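Local coordinates for RNA-dependent RNA polymerase (Dera Ghazi Khan orthonairovirus, PDB 6DX2), which probably copies viral RNA as the full-length L protein and is represented here by its OTU cysteine protease domain, a viral deubiquitinase, at residues A[36-48]-A[96-108]. Residues are numbered along the deposited sequence; the frame is centred on the assembly and turned at random.
Sequences VPGDGNCFFYSVS and NYYWGGSVEAEIL
Gly40 and Tyr97 bring segments 36-48 and 96-108 together, their CA atoms 4.0 Å apart, where both run as loops; beyond them helices 42-48 and 102-108 come no closer than 11.4 Å between axes, their N-to-C directions 32° apart. Gly40 CA lies over the six-membered ring of Trp99, 3.5 Å from its centroid, a CH-pi contact, and Cys42 SG approaches the same ring obliquely. Asn41 OD1 accepts from Tyr97 N at 2.9 Å, with the donor tilted from the carbonyl plane, while the Asn41 amide lies only 16° from the plane of the Tyr97 ring. Asn41 ND2 donates to Tyr45 OH, which in turn donates to Asp39 OD2. Phe43, whose chi1 of 174° swings the ring away from its own N, reaches across to Gly100, Glu104 and Ala105, and Gly101 N sits over one ring face. Phe44 turns its edge to Tyr98 O, CE2 standing 3.5 Å away. Farther along, Val47 CG1 and Leu108 CD2 meet tip to tip at a tight 3.4 Å. A water takes N-H bonds from Phe43 and Gly100 and donates to Gly40 O. Asp-Gly-Asn-Cys matches the OTU signature, so Cys42 is probably the nucleophile; amide, water and aromatic contacts thus probably fix the loop ahead of its helix.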
ATOM      1  N   VAL A  36      -1.628 -10.423   9.903  1.00 40.28           N
ATOM      2  CA  VAL A  36      -1.610 -11.347   8.768  1.00 33.52           C
ATOM      3  C   VAL A  36      -0.313 -12.148   8.838  1.00 35.25           C
ATOM      4  O   VAL A  36       0.672 -11.714   9.463  1.00 40.58           O
ATOM      5  CB  VAL A  36      -1.711 -10.626   7.401  1.00 36.84           C
ATOM      6  CG1 VAL A  36      -2.985  -9.820   7.285  1.00 40.27           C
ATOM      7  CG2 VAL A  36      -0.465  -9.798   7.144  1.00 37.08           C
ATOM      8  N   PRO A  37      -0.281 -13.296   8.198  1.00 34.59           N
ATOM      9  CA  PRO A  37       0.921 -14.154   8.294  1.00 40.74           C
ATOM     10  C   PRO A  37       2.153 -13.435   7.765  1.00 47.83           C
ATOM     11  O   PRO A  37       2.104 -12.758   6.736  1.00 42.06           O
ATOM     12  CB  PRO A  37       0.568 -15.374   7.432  1.00 37.76           C
ATOM     13  CG  PRO A  37      -0.910 -15.452   7.497  1.00 43.77           C
ATOM     14  CD  PRO A  37      -1.364 -13.977   7.458  1.00 34.83           C
ATOM     15  N   GLY A  38       3.271 -13.599   8.470  1.00 46.60           N
ATOM     16  CA  GLY A  38       4.435 -12.779   8.188  1.00 45.80           C
ATOM     17  C   GLY A  38       5.387 -13.236   7.096  1.00 49.86           C
ATOM     18  O   GLY A  38       6.583 -12.939   7.145  1.00 62.10           O
ATOM     19  N   ASP A  39       4.903 -13.903   6.082  1.00 37.60           N
ATOM     20  CA  ASP A  39       5.796 -14.264   4.999  1.00 35.89           C
ATOM     21  C   ASP A  39       5.834 -13.138   3.960  1.00 34.54           C
ATOM     22  O   ASP A  39       5.191 -12.091   4.104  1.00 35.21           O
ATOM     23  CB  ASP A  39       5.384 -15.565   4.325  1.00 36.90           C
ATOM     24  CG  ASP A  39       3.963 -15.514   3.731  1.00 41.83           C
ATOM     25  OD1 ASP A  39       3.636 -14.553   3.004  1.00 36.94           O
ATOM     26  OD2 ASP A  39       3.169 -16.473   3.949  1.00 41.40           O
ATOM     27  N   GLY A  40       6.550 -13.409   2.874  1.00 34.26           N
ATOM     28  CA  GLY A  40       6.810 -12.401   1.842  1.00 33.89           C
ATOM     29  C   GLY A  40       5.593 -11.977   1.038  1.00 35.04           C
ATOM     30  O   GLY A  40       5.657 -10.957   0.337  1.00 35.20           O
ATOM     31  N   ASN A  41       4.480 -12.672   1.175  1.00 33.25           N
ATOM     32  CA  ASN A  41       3.224 -12.274   0.555  1.00 32.80           C
ATOM     33  C   ASN A  41       2.413 -11.258   1.370  1.00 32.13           C
ATOM     34  O   ASN A  41       1.278 -10.982   0.992  1.00 31.84           O
ATOM     35  CB  ASN A  41       2.366 -13.527   0.338  1.00 33.45           C
ATOM     36  CG  ASN A  41       3.113 -14.586  -0.454  1.00 37.20           C
ATOM     37  OD1 ASN A  41       3.861 -14.276  -1.362  1.00 34.86           O
ATOM     38  ND2 ASN A  41       2.903 -15.878  -0.108  1.00 36.48           N
ATOM     39  N   CYS A  42       2.929 -10.792   2.523  1.00 31.24           N
ATOM     40  CA  CYS A  42       2.132 -10.029   3.484  1.00 34.29           C
ATOM     41  C   CYS A  42       1.526  -8.740   2.897  1.00 27.79           C
ATOM     42  O   CYS A  42       0.435  -8.371   3.334  1.00 29.91           O
ATOM     43  CB  CYS A  42       2.949  -9.693   4.730  1.00 33.19           C
ATOM     44  SG  CYS A  42       4.439  -8.718   4.402  1.00 34.37           S
ATOM     45  N   PHE A  43       2.172  -8.072   1.918  1.00 27.21           N
ATOM     46  CA  PHE A  43       1.569  -6.893   1.316  1.00 27.17           C
ATOM     47  C   PHE A  43       0.259  -7.295   0.668  1.00 28.45           C
ATOM     48  O   PHE A  43      -0.772  -6.647   0.883  1.00 27.29           O
ATOM     49  CB  PHE A  43       2.538  -6.282   0.289  1.00 26.90           C
ATOM     50  CG  PHE A  43       1.943  -5.147  -0.487  1.00 26.55           C
ATOM     51  CD1 PHE A  43       2.160  -3.838  -0.074  1.00 30.03           C
ATOM     52  CD2 PHE A  43       1.120  -5.394  -1.574  1.00 29.02           C
ATOM     53  CE1 PHE A  43       1.586  -2.772  -0.777  1.00 31.54           C
ATOM     54  CE2 PHE A  43       0.513  -4.320  -2.281  1.00 33.48           C
ATOM     55  CZ  PHE A  43       0.775  -3.005  -1.862  1.00 31.71           C
ATOM     56  N   PHE A  44       0.267  -8.453  -0.005  1.00 26.65           N
ATOM     57  CA  PHE A  44      -0.893  -8.929  -0.736  1.00 27.06           C
ATOM     58  C   PHE A  44      -1.920  -9.528   0.192  1.00 31.10           C
ATOM     59  O   PHE A  44      -3.103  -9.376  -0.058  1.00 31.51           O
ATOM     60  CB  PHE A  44      -0.429  -9.917  -1.835  1.00 28.26           C
ATOM     61  CG  PHE A  44       0.659  -9.293  -2.751  1.00 28.97           C
ATOM     62  CD1 PHE A  44       0.316  -8.335  -3.728  1.00 35.60           C
ATOM     63  CD2 PHE A  44       2.017  -9.552  -2.484  1.00 30.88           C
ATOM     64  CE1 PHE A  44       1.329  -7.749  -4.513  1.00 33.54           C
ATOM     65  CE2 PHE A  44       3.015  -8.966  -3.213  1.00 29.48           C
ATOM     66  CZ  PHE A  44       2.686  -8.048  -4.218  1.00 32.33           C
ATOM     67  N   TYR A  45      -1.488 -10.195   1.269  1.00 29.41           N
ATOM     68  CA  TYR A  45      -2.437 -10.621   2.305  1.00 30.74           C
ATOM     69  C   TYR A  45      -3.157  -9.414   2.864  1.00 29.47           C
ATOM     70  O   TYR A  45      -4.367  -9.464   3.133  1.00 30.77           O
ATOM     71  CB  TYR A  45      -1.728 -11.284   3.467  1.00 30.48           C
ATOM     72  CG  TYR A  45      -1.064 -12.626   3.177  1.00 33.05           C
ATOM     73  CD1 TYR A  45      -1.406 -13.380   2.025  1.00 31.38           C
ATOM     74  CD2 TYR A  45       0.000 -13.044   3.967  1.00 31.56           C
ATOM     75  CE1 TYR A  45      -0.744 -14.629   1.757  1.00 33.89           C
ATOM     76  CE2 TYR A  45       0.677 -14.219   3.680  1.00 32.82           C
ATOM     77  CZ  TYR A  45       0.304 -14.998   2.586  1.00 34.19           C
ATOM     78  OH  TYR A  45       0.986 -16.167   2.322  1.00 35.26           O
ATOM     79  N   SER A  46      -2.397  -8.337   3.102  1.00 28.20           N
ATOM     80  CA  SER A  46      -2.952  -7.179   3.776  1.00 29.44           C
ATOM     81  C   SER A  46      -3.990  -6.496   2.908  1.00 30.75           C
ATOM     82  O   SER A  46      -5.073  -6.117   3.409  1.00 28.06           O
ATOM     83  CB  SER A  46      -1.829  -6.228   4.147  1.00 28.90           C
ATOM     84  OG  SER A  46      -1.030  -6.779   5.177  1.00 31.18           O
ATOM     85  N   VAL A  47      -3.656  -6.282   1.633  1.00 29.55           N
ATOM     86  CA  VAL A  47      -4.607  -5.670   0.705  1.00 28.13           C
ATOM     87  C   VAL A  47      -5.833  -6.558   0.551  1.00 30.64           C
ATOM     88  O   VAL A  47      -6.973  -6.073   0.606  1.00 30.27           O
ATOM     89  CB  VAL A  47      -3.923  -5.418  -0.643  1.00 29.97           C
ATOM     90  CG1 VAL A  47      -4.993  -5.091  -1.719  1.00 40.34           C
ATOM     91  CG2 VAL A  47      -2.959  -4.281  -0.420  1.00 30.34           C
ATOM     92  N   SER A  48      -5.625  -7.892   0.452  1.00 28.97           N
ATOM     93  CA  SER A  48      -6.770  -8.776   0.342  1.00 27.42           C
ATOM     94  C   SER A  48      -7.648  -8.666   1.601  1.00 33.65           C
ATOM     95  O   SER A  48      -8.879  -8.640   1.516  1.00 30.32           O
ATOM     96  CB  SER A  48      -6.311 -10.229   0.142  1.00 31.06           C
ATOM     97  OG  SER A  48      -7.408 -11.122  -0.036  1.00 34.03           O
ATOM     98  N   ASN A  96       5.907 -16.309  -5.853  1.00 42.95           N
ATOM     99  CA  ASN A  96       5.624 -16.348  -4.425  1.00 43.00           C
ATOM    100  C   ASN A  96       6.750 -15.668  -3.654  1.00 39.79           C
ATOM    101  O   ASN A  96       7.926 -15.715  -4.056  1.00 37.73           O
ATOM    102  CB  ASN A  96       5.491 -17.774  -3.904  1.00 43.07           C
ATOM    103  CG  ASN A  96       4.188 -18.466  -4.314  1.00 48.98           C
ATOM    104  OD1 ASN A  96       3.175 -17.842  -4.633  1.00 48.48           O
ATOM    105  ND2 ASN A  96       4.219 -19.785  -4.277  1.00 48.49           N
ATOM    106  N   TYR A  97       6.361 -15.013  -2.546  1.00 36.17           N
ATOM    107  CA  TYR A  97       7.246 -14.342  -1.609  1.00 36.37           C
ATOM    108  C   TYR A  97       7.943 -13.149  -2.231  1.00 36.40           C
ATOM    109  O   TYR A  97       8.973 -12.701  -1.712  1.00 42.72           O
ATOM    110  CB  TYR A  97       8.271 -15.334  -1.006  1.00 36.05           C
ATOM    111  CG  TYR A  97       7.551 -16.603  -0.667  1.00 43.51           C
ATOM    112  CD1 TYR A  97       6.500 -16.591   0.258  1.00 43.01           C
ATOM    113  CD2 TYR A  97       7.878 -17.798  -1.273  1.00 50.92           C
ATOM    114  CE1 TYR A  97       5.807 -17.747   0.561  1.00 43.11           C
ATOM    115  CE2 TYR A  97       7.195 -18.970  -0.957  1.00 53.24           C
ATOM    116  CZ  TYR A  97       6.158 -18.924  -0.048  1.00 51.91           C
ATOM    117  OH  TYR A  97       5.467 -20.081   0.264  1.00 58.46           O
ATOM    118  N   TYR A  98       7.392 -12.601  -3.321  1.00 32.17           N
ATOM    119  CA  TYR A  98       7.856 -11.307  -3.783  1.00 33.63           C
ATOM    120  C   TYR A  98       7.361 -10.254  -2.801  1.00 30.63           C
ATOM    121  O   TYR A  98       6.164 -10.220  -2.458  1.00 31.10           O
ATOM    122  CB  TYR A  98       7.305 -11.041  -5.187  1.00 32.60           C
ATOM    123  CG  TYR A  98       7.493  -9.643  -5.660  1.00 30.87           C
ATOM    124  CD1 TYR A  98       6.543  -8.659  -5.379  1.00 32.02           C
ATOM    125  CD2 TYR A  98       8.619  -9.292  -6.373  1.00 34.42           C
ATOM    126  CE1 TYR A  98       6.710  -7.329  -5.830  1.00 36.58           C
ATOM    127  CE2 TYR A  98       8.807  -7.993  -6.838  1.00 35.63           C
ATOM    128  CZ  TYR A  98       7.851  -7.024  -6.569  1.00 36.03           C
ATOM    129  OH  TYR A  98       8.004  -5.723  -6.989  1.00 40.43           O
ATOM    130  N   TRP A  99       8.263  -9.424  -2.299  1.00 28.97           N
ATOM    131  CA  TRP A  99       7.851  -8.479  -1.250  1.00 31.42           C
ATOM    132  C   TRP A  99       7.245  -7.238  -1.869  1.00 30.23           C
ATOM    133  O   TRP A  99       7.934  -6.484  -2.539  1.00 31.09           O
ATOM    134  CB  TRP A  99       9.032  -8.117  -0.343  1.00 33.76           C
ATOM    135  CG  TRP A  99       9.393  -9.262   0.536  1.00 30.74           C
ATOM    136  CD1 TRP A  99      10.101 -10.405   0.159  1.00 31.02           C
ATOM    137  CD2 TRP A  99       9.061  -9.434   1.925  1.00 32.41           C
ATOM    138  NE1 TRP A  99      10.226 -11.242   1.236  1.00 34.05           N
ATOM    139  CE2 TRP A  99       9.607 -10.689   2.328  1.00 32.56           C
ATOM    140  CE3 TRP A  99       8.371  -8.662   2.881  1.00 34.06           C
ATOM    141  CZ2 TRP A  99       9.457 -11.212   3.636  1.00 36.65           C
ATOM    142  CZ3 TRP A  99       8.223  -9.185   4.173  1.00 33.74           C
ATOM    143  CH2 TRP A  99       8.792 -10.459   4.542  1.00 36.27           C
ATOM    144  N   GLY A 100       5.959  -6.999  -1.574  1.00 28.91           N
ATOM    145  CA  GLY A 100       5.272  -5.823  -2.074  1.00 31.26           C
ATOM    146  C   GLY A 100       5.598  -4.560  -1.305  1.00 27.71           C
ATOM    147  O   GLY A 100       5.962  -4.586  -0.132  1.00 29.34           O
ATOM    148  N   GLY A 101       5.464  -3.461  -2.012  1.00 29.87           N
ATOM    149  CA  GLY A 101       5.733  -2.189  -1.386  1.00 30.02           C
ATOM    150  C   GLY A 101       5.179  -1.077  -2.225  1.00 30.67           C
ATOM    151  O   GLY A 101       4.156  -1.249  -2.883  1.00 28.72           O
ATOM    152  N   SER A 102       5.907   0.035  -2.243  1.00 28.69           N
ATOM    153  CA  SER A 102       5.391   1.253  -2.893  1.00 31.05           C
ATOM    154  C   SER A 102       5.148   1.043  -4.378  1.00 28.78           C
ATOM    155  O   SER A 102       4.246   1.669  -4.946  1.00 33.50           O
ATOM    156  CB  SER A 102       6.368   2.395  -2.626  1.00 34.08           C
ATOM    157  OG  SER A 102       7.589   2.111  -3.214  1.00 38.74           O
ATOM    158  N   VAL A 103       5.963   0.213  -5.051  1.00 31.63           N
ATOM    159  CA  VAL A 103       5.751  -0.051  -6.481  1.00 34.11           C
ATOM    160  C   VAL A 103       4.356  -0.611  -6.712  1.00 30.93           C
ATOM    161  O   VAL A 103       3.619  -0.149  -7.595  1.00 31.47           O
ATOM    162  CB  VAL A 103       6.816  -1.029  -7.006  1.00 32.31           C
ATOM    163  CG1 VAL A 103       6.420  -1.501  -8.393  1.00 34.38           C
ATOM    164  CG2 VAL A 103       8.167  -0.342  -7.063  1.00 36.19           C
ATOM    165  N   GLU A 104       3.966  -1.595  -5.879  1.00 30.09           N
ATOM    166  CA  GLU A 104       2.654  -2.207  -5.959  1.00 28.37           C
ATOM    167  C   GLU A 104       1.556  -1.305  -5.401  1.00 29.10           C
ATOM    168  O   GLU A 104       0.428  -1.365  -5.885  1.00 30.68           O
ATOM    169  CB  GLU A 104       2.658  -3.541  -5.186  1.00 28.90           C
ATOM    170  CG  GLU A 104       3.476  -4.575  -5.951  1.00 31.24           C
ATOM    171  CD  GLU A 104       4.948  -4.293  -5.916  1.00 32.36           C
ATOM    172  OE1 GLU A 104       5.477  -3.809  -4.868  1.00 30.53           O
ATOM    173  OE2 GLU A 104       5.571  -4.498  -6.983  1.00 31.45           O
ATOM    174  N   ALA A 105       1.847  -0.504  -4.383  1.00 30.20           N
ATOM    175  CA  ALA A 105       0.825   0.421  -3.900  1.00 30.39           C
ATOM    176  C   ALA A 105       0.455   1.420  -4.989  1.00 30.83           C
ATOM    177  O   ALA A 105      -0.729   1.703  -5.235  1.00 30.56           O
ATOM    178  CB  ALA A 105       1.357   1.155  -2.669  1.00 28.09           C
ATOM    179  N   GLU A 106       1.456   1.936  -5.683  1.00 28.67           N
ATOM    180  CA  GLU A 106       1.180   2.881  -6.766  1.00 29.54           C
ATOM    181  C   GLU A 106       0.323   2.223  -7.841  1.00 32.57           C
ATOM    182  O   GLU A 106      -0.696   2.781  -8.263  1.00 32.44           O
ATOM    183  CB  GLU A 106       2.488   3.393  -7.345  1.00 32.56           C
ATOM    184  CG  GLU A 106       2.301   4.217  -8.635  1.00 37.46           C
ATOM    185  CD  GLU A 106       3.596   4.860  -9.043  1.00 47.93           C
ATOM    186  OE1 GLU A 106       4.460   4.080  -9.435  1.00 40.96           O
ATOM    187  OE2 GLU A 106       3.724   6.119  -9.013  1.00 55.38           O
ATOM    188  N   ILE A 107       0.694   1.008  -8.251  1.00 29.53           N
ATOM    189  CA  ILE A 107      -0.045   0.330  -9.330  1.00 29.98           C
ATOM    190  C   ILE A 107      -1.455  -0.025  -8.881  1.00 29.91           C
ATOM    191  O   ILE A 107      -2.444   0.224  -9.595  1.00 31.52           O
ATOM    192  CB  ILE A 107       0.707  -0.919  -9.812  1.00 30.68           C
ATOM    193  CG1 ILE A 107       2.000  -0.534 -10.524  1.00 29.37           C
ATOM    194  CG2 ILE A 107      -0.151  -1.693 -10.804  1.00 32.10           C
ATOM    195  CD1 ILE A 107       2.953  -1.789 -10.892  1.00 31.51           C
ATOM    196  N   LEU A 108      -1.582  -0.626  -7.693  1.00 31.13           N
ATOM    197  CA  LEU A 108      -2.915  -1.050  -7.259  1.00 30.09           C
ATOM    198  C   LEU A 108      -3.860   0.129  -7.087  1.00 30.83           C
ATOM    199  O   LEU A 108      -5.058   0.009  -7.334  1.00 31.60           O
ATOM    200  CB  LEU A 108      -2.819  -1.822  -5.920  1.00 34.46           C
ATOM    201  CG  LEU A 108      -3.983  -2.765  -5.704  1.00 37.71           C
ATOM    202  CD1 LEU A 108      -4.291  -3.722  -6.765  1.00 37.36           C
ATOM    203  CD2 LEU A 108      -3.632  -3.562  -4.405  1.00 44.21           C
TER
HETATM  204  O   HOH W   1       4.740  -8.531   0.687  1.00 31.22           O
HETATM  205  O   HOH W   2       4.351 -12.082  -2.940  1.00 34.73           O
HETATM  206  O   HOH W   3       3.015 -19.110  -0.214  1.00 67.37           O